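Local coordinates for protein GDP-perosamine synthase (PDB 3BN1) that catalyses the pyridoxal phosphate-dependent transfer of an amino group from L-glutamate to GDP-4-keto-6-deoxy-D-mannose, giving GDP-perosamine for O-antigen synthesis, at residues Ala48-Val53 with Ala244-Val249; Val260-Gln265 with Ala359-Val364. One frame throughout, in Å; residues are numbered along the deposited sequence.

Contact 1 (Ala48-Val53 with Ala244-Val249); sequences ADYCGV and AQLERV
The phenol ring of Y50 carries this contact: the CD1 methyl of L246 lies over one face, and the two methyls of V249 meet its outer end. L246 CD1 stands 4.1 Å from the ring centroid, 27° off the normal, a CH-pi contact displaced toward Y50 CG, 3.7 Å away. The side chain of V249 comes from the opposite direction, with CG1 oblique to the ring: CG1 is 3.5 Å from Y50 CE1, while CG2 lies 3.7 Å from Y50 OH. With CG anti to the backbone N (chi1 -179°), the ring of Y50 reaches across where the CA atoms of Y50 and L246 are 8.6 Å apart, a span that suits a long aromatic side chain. Branched leucine and valine suit the other side, offering methyls to the face and outer end of the phenol ring. K172 adds a cation-pi contact with Y50 and a hydrogen bond to its carbonyl oxygen. Beyond Y50, a Schellman motif at G52 ends helix 38-51. L246 also packs on F43, A46 and F47 of that helix and Y50 on L253, joining helix 38-51 to helices 236-247 and 249-266 at their junction, where R248 is the N-cap of the second.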
ATOM      1  N   ALA A  48       8.530   6.130 -17.720  1.00 10.64           N
ATOM      2  CA  ALA A  48       9.079   7.461 -17.732  1.00  7.77           C
ATOM      3  C   ALA A  48       9.285   7.921 -19.184  1.00 15.54           C
ATOM      4  O   ALA A  48       9.037   9.081 -19.532  1.00 12.50           O
ATOM      5  CB  ALA A  48      10.398   7.433 -16.975  1.00 13.50           C
ATOM      6  N   ASP A  49       9.771   7.014 -20.010  1.00 16.17           N
ATOM      7  CA  ASP A  49       9.943   7.293 -21.434  1.00 15.40           C
ATOM      8  C   ASP A  49       8.576   7.486 -22.092  1.00 11.90           C
ATOM      9  O   ASP A  49       8.390   8.370 -22.911  1.00 21.03           O
ATOM     10  CB  ASP A  49      10.617   6.107 -22.186  1.00 10.50           C
ATOM     11  CG  ASP A  49      11.982   5.737 -21.630  1.00 99.89           C
ATOM     12  OD1 ASP A  49      12.658   6.580 -20.990  1.00 65.23           O
ATOM     13  OD2 ASP A  49      12.381   4.575 -21.876  1.00 53.45           O
ATOM     14  N   TYR A  50       7.601   6.658 -21.765  1.00  8.31           N
ATOM     15  CA  TYR A  50       6.315   6.834 -22.420  1.00  4.53           C
ATOM     16  C   TYR A  50       5.730   8.182 -22.107  1.00 15.27           C
ATOM     17  O   TYR A  50       5.187   8.848 -22.984  1.00 16.77           O
ATOM     18  CB  TYR A  50       5.401   5.719 -22.025  1.00 11.97           C
ATOM     19  CG  TYR A  50       4.061   5.813 -22.691  1.00 17.30           C
ATOM     20  CD1 TYR A  50       3.912   5.591 -24.051  1.00 19.66           C
ATOM     21  CD2 TYR A  50       2.939   6.182 -21.954  1.00 24.73           C
ATOM     22  CE1 TYR A  50       2.634   5.656 -24.651  1.00 10.22           C
ATOM     23  CE2 TYR A  50       1.668   6.225 -22.528  1.00 11.55           C
ATOM     24  CZ  TYR A  50       1.530   5.983 -23.886  1.00 32.94           C
ATOM     25  OH  TYR A  50       0.279   6.080 -24.467  1.00 16.64           O
ATOM     26  N   CYS A  51       5.913   8.621 -20.875  1.00  9.35           N
ATOM     27  CA  CYS A  51       5.480   9.956 -20.495  1.00  1.29           C
ATOM     28  C   CYS A  51       6.425  11.086 -20.879  1.00 18.14           C
ATOM     29  O   CYS A  51       6.092  12.270 -20.712  1.00 11.50           O
ATOM     30  CB  CYS A  51       5.273  10.044 -18.979  1.00 11.31           C
ATOM     31  SG  CYS A  51       3.826   9.004 -18.566  1.00 14.31           S
ATOM     32  N   GLY A  52       7.618  10.729 -21.322  1.00 22.14           N
ATOM     33  CA  GLY A  52       8.577  11.747 -21.717  1.00  9.85           C
ATOM     34  C   GLY A  52       9.164  12.495 -20.517  1.00 15.94           C
ATOM     35  O   GLY A  52       9.564  13.653 -20.623  1.00 14.73           O
ATOM     36  N   VAL A  53       9.366  11.818 -19.397  1.00 16.37           N
ATOM     37  CA  VAL A  53       9.931  12.556 -18.259  1.00 11.71           C
ATOM     38  C   VAL A  53      11.141  11.796 -17.787  1.00  8.92           C
ATOM     39  O   VAL A  53      11.361  10.661 -18.220  1.00 12.00           O
ATOM     40  CB  VAL A  53       8.948  12.602 -17.064  1.00 18.40           C
ATOM     41  CG1 VAL A  53       7.718  13.397 -17.362  1.00 15.31           C
ATOM     42  CG2 VAL A  53       8.603  11.203 -16.615  1.00  5.96           C
ATOM     43  N   ALA A 244       4.170  -5.490 -19.198  1.00 14.05           N
ATOM     44  CA  ALA A 244       3.492  -6.162 -20.320  1.00 12.81           C
ATOM     45  C   ALA A 244       2.301  -5.315 -20.813  1.00 43.35           C
ATOM     46  O   ALA A 244       2.008  -5.251 -22.011  1.00 18.05           O
ATOM     47  CB  ALA A 244       3.053  -7.558 -19.909  1.00 22.87           C
ATOM     48  N   GLN A 245       1.607  -4.642 -19.901  1.00 13.66           N
ATOM     49  CA  GLN A 245       0.469  -3.802 -20.322  1.00 13.14           C
ATOM     50  C   GLN A 245       0.996  -2.647 -21.138  1.00 12.07           C
ATOM     51  O   GLN A 245       0.392  -2.285 -22.150  1.00 18.13           O
ATOM     52  CB  GLN A 245      -0.235  -3.201 -19.106  1.00  7.54           C
ATOM     53  CG  GLN A 245      -1.038  -4.232 -18.368  1.00 11.34           C
ATOM     54  CD  GLN A 245      -2.446  -4.374 -18.971  1.00  9.55           C
ATOM     55  OE1 GLN A 245      -3.322  -3.520 -18.771  1.00 11.88           O
ATOM     56  NE2 GLN A 245      -2.636  -5.433 -19.767  1.00 11.48           N
ATOM     57  N   LEU A 246       2.074  -2.033 -20.640  1.00  5.06           N
ATOM     58  CA  LEU A 246       2.609  -0.865 -21.327  1.00  3.80           C
ATOM     59  C   LEU A 246       3.127  -1.170 -22.717  1.00 13.14           C
ATOM     60  O   LEU A 246       3.028  -0.324 -23.597  1.00 17.39           O
ATOM     61  CB  LEU A 246       3.638  -0.089 -20.502  1.00  6.85           C
ATOM     62  CG  LEU A 246       4.353   1.229 -20.861  1.00 16.31           C
ATOM     63  CD1 LEU A 246       3.493   2.456 -21.162  1.00 11.58           C
ATOM     64  CD2 LEU A 246       5.439   1.602 -19.825  1.00  8.92           C
ATOM     65  N   GLU A 247       3.710  -2.356 -22.893  1.00 14.63           N
ATOM     66  CA  GLU A 247       4.173  -2.781 -24.214  1.00 13.08           C
ATOM     67  C   GLU A 247       3.044  -2.761 -25.226  1.00 23.00           C
ATOM     68  O   GLU A 247       3.262  -2.727 -26.430  1.00 23.69           O
ATOM     69  CB  GLU A 247       4.688  -4.214 -24.150  1.00 15.98           C
ATOM     70  CG  GLU A 247       5.921  -4.413 -23.298  1.00 14.77           C
ATOM     71  CD  GLU A 247       6.231  -5.900 -23.074  1.00 21.32           C
ATOM     72  OE1 GLU A 247       5.305  -6.739 -23.171  1.00 34.94           O
ATOM     73  OE2 GLU A 247       7.398  -6.234 -22.755  1.00 27.87           O
ATOM     74  N   ARG A 248       1.814  -2.818 -24.760  1.00 14.68           N
ATOM     75  CA  ARG A 248       0.733  -2.866 -25.712  1.00 12.59           C
ATOM     76  C   ARG A 248      -0.166  -1.673 -25.528  1.00 16.53           C
ATOM     77  O   ARG A 248      -1.313  -1.722 -25.929  1.00  7.94           O
ATOM     78  CB  ARG A 248      -0.017  -4.184 -25.528  1.00  7.82           C
ATOM     79  CG  ARG A 248       0.625  -5.336 -26.369  1.00 13.88           C
ATOM     80  CD  ARG A 248      -0.107  -6.646 -26.256  1.00 17.63           C
ATOM     81  NE  ARG A 248      -1.457  -6.565 -26.800  1.00 17.72           N
ATOM     82  CZ  ARG A 248      -1.722  -6.573 -28.100  1.00 19.87           C
ATOM     83  NH1 ARG A 248      -2.979  -6.488 -28.514  1.00 24.59           N
ATOM     84  NH2 ARG A 248      -0.717  -6.656 -28.969  1.00 20.78           N
ATOM     85  N   VAL A 249       0.373  -0.612 -24.944  1.00  8.16           N
ATOM     86  CA  VAL A 249      -0.426   0.570 -24.639  1.00  8.04           C
ATOM     87  C   VAL A 249      -1.127   1.131 -25.870  1.00 15.09           C
ATOM     88  O   VAL A 249      -2.323   1.443 -25.851  1.00 12.90           O
ATOM     89  CB  VAL A 249       0.386   1.684 -23.935  1.00 20.05           C
ATOM     90  CG1 VAL A 249       1.278   2.413 -24.934  1.00 20.56           C
ATOM     91  CG2 VAL A 249      -0.559   2.708 -23.315  1.00 14.87           C
TER

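Contact 2 (Val260-Gln265 with Ala359-Val364); sequences VGWYEQ and ADIDRV
I361 pushes its branched side chain between W262 and Y263, two neighbouring residues on the facing helix. Its CB carries two arms. The CG2 methyl, anti to the backbone N, lies over one face of the Y263 ring, 4.2 Å from the centroid and 23° off the normal; this CH-pi contact is offset toward the rim, with Y263 CD1 3.9 Å away. The same methyl also touches W262 CB. The other arm begins at CG1, which rests obliquely against the indole at 4.0 Å from W262 CE3. At the tip, I361 CD1 turns back to the phenol end, 4.0 Å from Y263 CZ. A beta-branched isoleucine suits this place because both arms reach between the two aromatics, each touching both. V364, one turn further along, adds to the apolar contacts: its CG1 meets the ring edge in plane, 3.7 Å from Y263 OH. That hydroxyl has its polar partner in the carbonyl oxygen of P351, and the ring also stacks with Y290, so a tyrosine can be buried here with its polar end satisfied. Outside the apolar patch, D362 forms a salt bridge with K266. The axes of segments 260-265 and 359-364 run in the same general sense, approach to 9.8 Å and cross at -41°, an alpha-alpha packing consistent with the smaller C-terminal domain of an aspartate aminotransferase-type fold.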
ATOM      1  N   VAL A 260     -14.974   4.031 -28.807  1.00  5.17           N
ATOM      2  CA  VAL A 260     -15.432   5.402 -28.700  1.00  6.98           C
ATOM      3  C   VAL A 260     -16.021   5.824 -30.043  1.00 24.53           C
ATOM      4  O   VAL A 260     -17.025   6.540 -30.135  1.00 15.61           O
ATOM      5  CB  VAL A 260     -14.204   6.354 -28.406  1.00  6.11           C
ATOM      6  CG1 VAL A 260     -14.653   7.811 -28.578  1.00 20.10           C
ATOM      7  CG2 VAL A 260     -13.753   6.189 -26.994  1.00 20.17           C
ATOM      8  N   GLY A 261     -15.368   5.373 -31.109  1.00 14.38           N
ATOM      9  CA  GLY A 261     -15.882   5.745 -32.420  1.00  6.29           C
ATOM     10  C   GLY A 261     -17.263   5.192 -32.716  1.00 19.46           C
ATOM     11  O   GLY A 261     -18.104   5.830 -33.366  1.00 17.25           O
ATOM     12  N   TRP A 262     -17.516   4.012 -32.184  1.00 14.38           N
ATOM     13  CA  TRP A 262     -18.801   3.347 -32.368  1.00  9.16           C
ATOM     14  C   TRP A 262     -19.873   4.159 -31.661  1.00 11.28           C
ATOM     15  O   TRP A 262     -20.949   4.400 -32.208  1.00 10.79           O
ATOM     16  CB  TRP A 262     -18.694   1.934 -31.826  1.00  9.03           C
ATOM     17  CG  TRP A 262     -17.984   1.079 -32.768  1.00 15.40           C
ATOM     18  CD1 TRP A 262     -17.942   1.226 -34.137  1.00 16.18           C
ATOM     19  CD2 TRP A 262     -17.203  -0.092 -32.447  1.00 15.22           C
ATOM     20  NE1 TRP A 262     -17.129   0.241 -34.674  1.00 22.31           N
ATOM     21  CE2 TRP A 262     -16.669  -0.580 -33.670  1.00 24.03           C
ATOM     22  CE3 TRP A 262     -16.909  -0.777 -31.248  1.00 20.17           C
ATOM     23  CZ2 TRP A 262     -15.899  -1.769 -33.743  1.00 18.69           C
ATOM     24  CZ3 TRP A 262     -16.120  -1.956 -31.322  1.00 24.44           C
ATOM     25  CH2 TRP A 262     -15.612  -2.421 -32.574  1.00 13.83           C
ATOM     26  N   TYR A 263     -19.531   4.630 -30.462  1.00 10.25           N
ATOM     27  CA  TYR A 263     -20.417   5.498 -29.675  1.00  9.03           C
ATOM     28  C   TYR A 263     -20.765   6.768 -30.429  1.00  8.27           C
ATOM     29  O   TYR A 263     -21.939   7.148 -30.456  1.00 15.38           O
ATOM     30  CB  TYR A 263     -19.819   5.838 -28.294  1.00 20.78           C
ATOM     31  CG  TYR A 263     -20.070   4.840 -27.159  1.00 10.35           C
ATOM     32  CD1 TYR A 263     -21.345   4.420 -26.821  1.00 20.61           C
ATOM     33  CD2 TYR A 263     -19.025   4.346 -26.413  1.00 10.00           C
ATOM     34  CE1 TYR A 263     -21.557   3.500 -25.786  1.00 10.97           C
ATOM     35  CE2 TYR A 263     -19.206   3.418 -25.382  1.00 47.47           C
ATOM     36  CZ  TYR A 263     -20.468   3.001 -25.041  1.00  5.45           C
ATOM     37  OH  TYR A 263     -20.679   2.119 -23.976  1.00 11.41           O
ATOM     38  N   GLU A 264     -19.765   7.389 -31.046  1.00 14.14           N
ATOM     39  CA  GLU A 264     -19.920   8.681 -31.732  1.00  5.58           C
ATOM     40  C   GLU A 264     -20.868   8.552 -32.895  1.00  8.61           C
ATOM     41  O   GLU A 264     -21.674   9.429 -33.149  1.00 22.72           O
ATOM     42  CB  GLU A 264     -18.563   9.251 -32.169  1.00 25.87           C
ATOM     43  CG  GLU A 264     -17.897  10.066 -31.059  1.00 59.83           C
ATOM     44  CD  GLU A 264     -18.780  11.211 -30.555  1.00 99.89           C
ATOM     45  OE1 GLU A 264     -19.274  11.971 -31.424  1.00 99.89           O
ATOM     46  OE2 GLU A 264     -18.985  11.345 -29.312  1.00 20.84           O
ATOM     47  N   GLN A 265     -20.741   7.413 -33.560  1.00 11.74           N
ATOM     48  CA  GLN A 265     -21.547   7.110 -34.718  1.00 18.74           C
ATOM     49  C   GLN A 265     -22.971   6.690 -34.343  1.00 26.98           C
ATOM     50  O   GLN A 265     -23.978   7.118 -34.918  1.00 25.42           O
ATOM     51  CB  GLN A 265     -20.886   5.982 -35.519  1.00 20.00           C
ATOM     52  CG  GLN A 265     -21.653   5.565 -36.804  1.00 55.51           C
ATOM     53  CD  GLN A 265     -21.474   4.094 -37.201  1.00 99.89           C
ATOM     54  OE1 GLN A 265     -20.381   3.529 -37.096  1.00 52.45           O
ATOM     55  NE2 GLN A 265     -22.551   3.474 -37.675  1.00 99.89           N
ATOM     56  N   ALA A 359     -21.029  -4.975 -31.569  1.00 19.32           N
ATOM     57  CA  ALA A 359     -22.337  -5.518 -31.216  1.00 27.57           C
ATOM     58  C   ALA A 359     -22.692  -5.133 -29.793  1.00 14.54           C
ATOM     59  O   ALA A 359     -23.821  -4.749 -29.524  1.00 16.61           O
ATOM     60  CB  ALA A 359     -22.362  -7.036 -31.400  1.00 23.60           C
ATOM     61  N   ASP A 360     -21.704  -5.223 -28.907  1.00 22.81           N
ATOM     62  CA  ASP A 360     -21.851  -4.849 -27.499  1.00 10.27           C
ATOM     63  C   ASP A 360     -22.334  -3.402 -27.437  1.00 20.05           C
ATOM     64  O   ASP A 360     -23.214  -3.065 -26.629  1.00 13.73           O
ATOM     65  CB  ASP A 360     -20.493  -4.821 -26.795  1.00 14.53           C
ATOM     66  CG  ASP A 360     -19.882  -6.198 -26.574  1.00 22.31           C
ATOM     67  OD1 ASP A 360     -20.641  -7.183 -26.632  1.00 22.68           O
ATOM     68  OD2 ASP A 360     -18.660  -6.290 -26.303  1.00 20.22           O
ATOM     69  N   ILE A 361     -21.689  -2.559 -28.256  1.00 14.98           N
ATOM     70  CA  ILE A 361     -22.009  -1.154 -28.276  1.00  8.81           C
ATOM     71  C   ILE A 361     -23.392  -0.998 -28.844  1.00 25.64           C
ATOM     72  O   ILE A 361     -24.212  -0.255 -28.305  1.00 17.75           O
ATOM     73  CB  ILE A 361     -20.976  -0.247 -28.960  1.00 11.35           C
ATOM     74  CG1 ILE A 361     -19.572  -0.426 -28.334  1.00 14.56           C
ATOM     75  CG2 ILE A 361     -21.522   1.186 -29.051  1.00 10.25           C
ATOM     76  CD1 ILE A 361     -19.580  -0.546 -26.753  1.00 16.25           C
ATOM     77  N   ASP A 362     -23.710  -1.755 -29.876  1.00 12.02           N
ATOM     78  CA  ASP A 362     -25.068  -1.658 -30.373  1.00 32.76           C
ATOM     79  C   ASP A 362     -26.107  -1.900 -29.235  1.00  9.96           C
ATOM     80  O   ASP A 362     -27.138  -1.210 -29.090  1.00 15.69           O
ATOM     81  CB  ASP A 362     -25.235  -2.741 -31.440  1.00 34.73           C
ATOM     82  CG  ASP A 362     -24.679  -2.320 -32.785  1.00 25.98           C
ATOM     83  OD1 ASP A 362     -24.540  -1.096 -33.001  1.00 16.66           O
ATOM     84  OD2 ASP A 362     -24.387  -3.200 -33.630  1.00 18.97           O
ATOM     85  N   ARG A 363     -25.801  -2.908 -28.443  1.00 11.53           N
ATOM     86  CA  ARG A 363     -26.627  -3.368 -27.318  1.00 11.22           C
ATOM     87  C   ARG A 363     -26.781  -2.284 -26.261  1.00 14.46           C
ATOM     88  O   ARG A 363     -27.882  -1.995 -25.812  1.00 15.82           O
ATOM     89  CB  ARG A 363     -25.937  -4.583 -26.703  1.00 15.45           C
ATOM     90  CG  ARG A 363     -26.790  -5.238 -25.651  1.00 32.97           C
ATOM     91  CD  ARG A 363     -26.326  -6.677 -25.318  1.00 15.60           C
ATOM     92  NE  ARG A 363     -26.820  -7.055 -23.993  1.00 18.82           N
ATOM     93  CZ  ARG A 363     -26.152  -7.774 -23.095  1.00 16.26           C
ATOM     94  NH1 ARG A 363     -24.940  -8.274 -23.364  1.00 20.01           N
ATOM     95  NH2 ARG A 363     -26.736  -8.052 -21.939  1.00 14.58           N
ATOM     96  N   VAL A 364     -25.689  -1.628 -25.904  1.00 19.29           N
ATOM     97  CA  VAL A 364     -25.772  -0.553 -24.921  1.00 12.57           C
ATOM     98  C   VAL A 364     -26.682   0.551 -25.476  1.00 18.98           C
ATOM     99  O   VAL A 364     -27.532   1.142 -24.816  1.00 11.22           O
ATOM    100  CB  VAL A 364     -24.332   0.031 -24.797  1.00 12.36           C
ATOM    101  CG1 VAL A 364     -24.291   1.295 -23.913  1.00 15.82           C
ATOM    102  CG2 VAL A 364     -23.473  -0.981 -24.175  1.00  4.95           C
TER

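Overall arrangement
Contact 1 and contact 2 are about 28 Å apart between centres, with nearest atoms about 12 Å apart, and do not touch. Helix 249-266 connects them: V249 at its start takes part in contact 1, and W262 and Y263 near its end take part in contact 2. This long helix thus runs from helix 38-51, which leads into the edge strand of the seven-stranded sheet, to helix 358-371 near the C-terminus, where the small four-stranded sheet lies. The 2-oxoglutarate pocket is built by other residues, among them Y88, W288 and R317, and none of the touching side chains belongs to it. Both contacts are therefore packing of the framework.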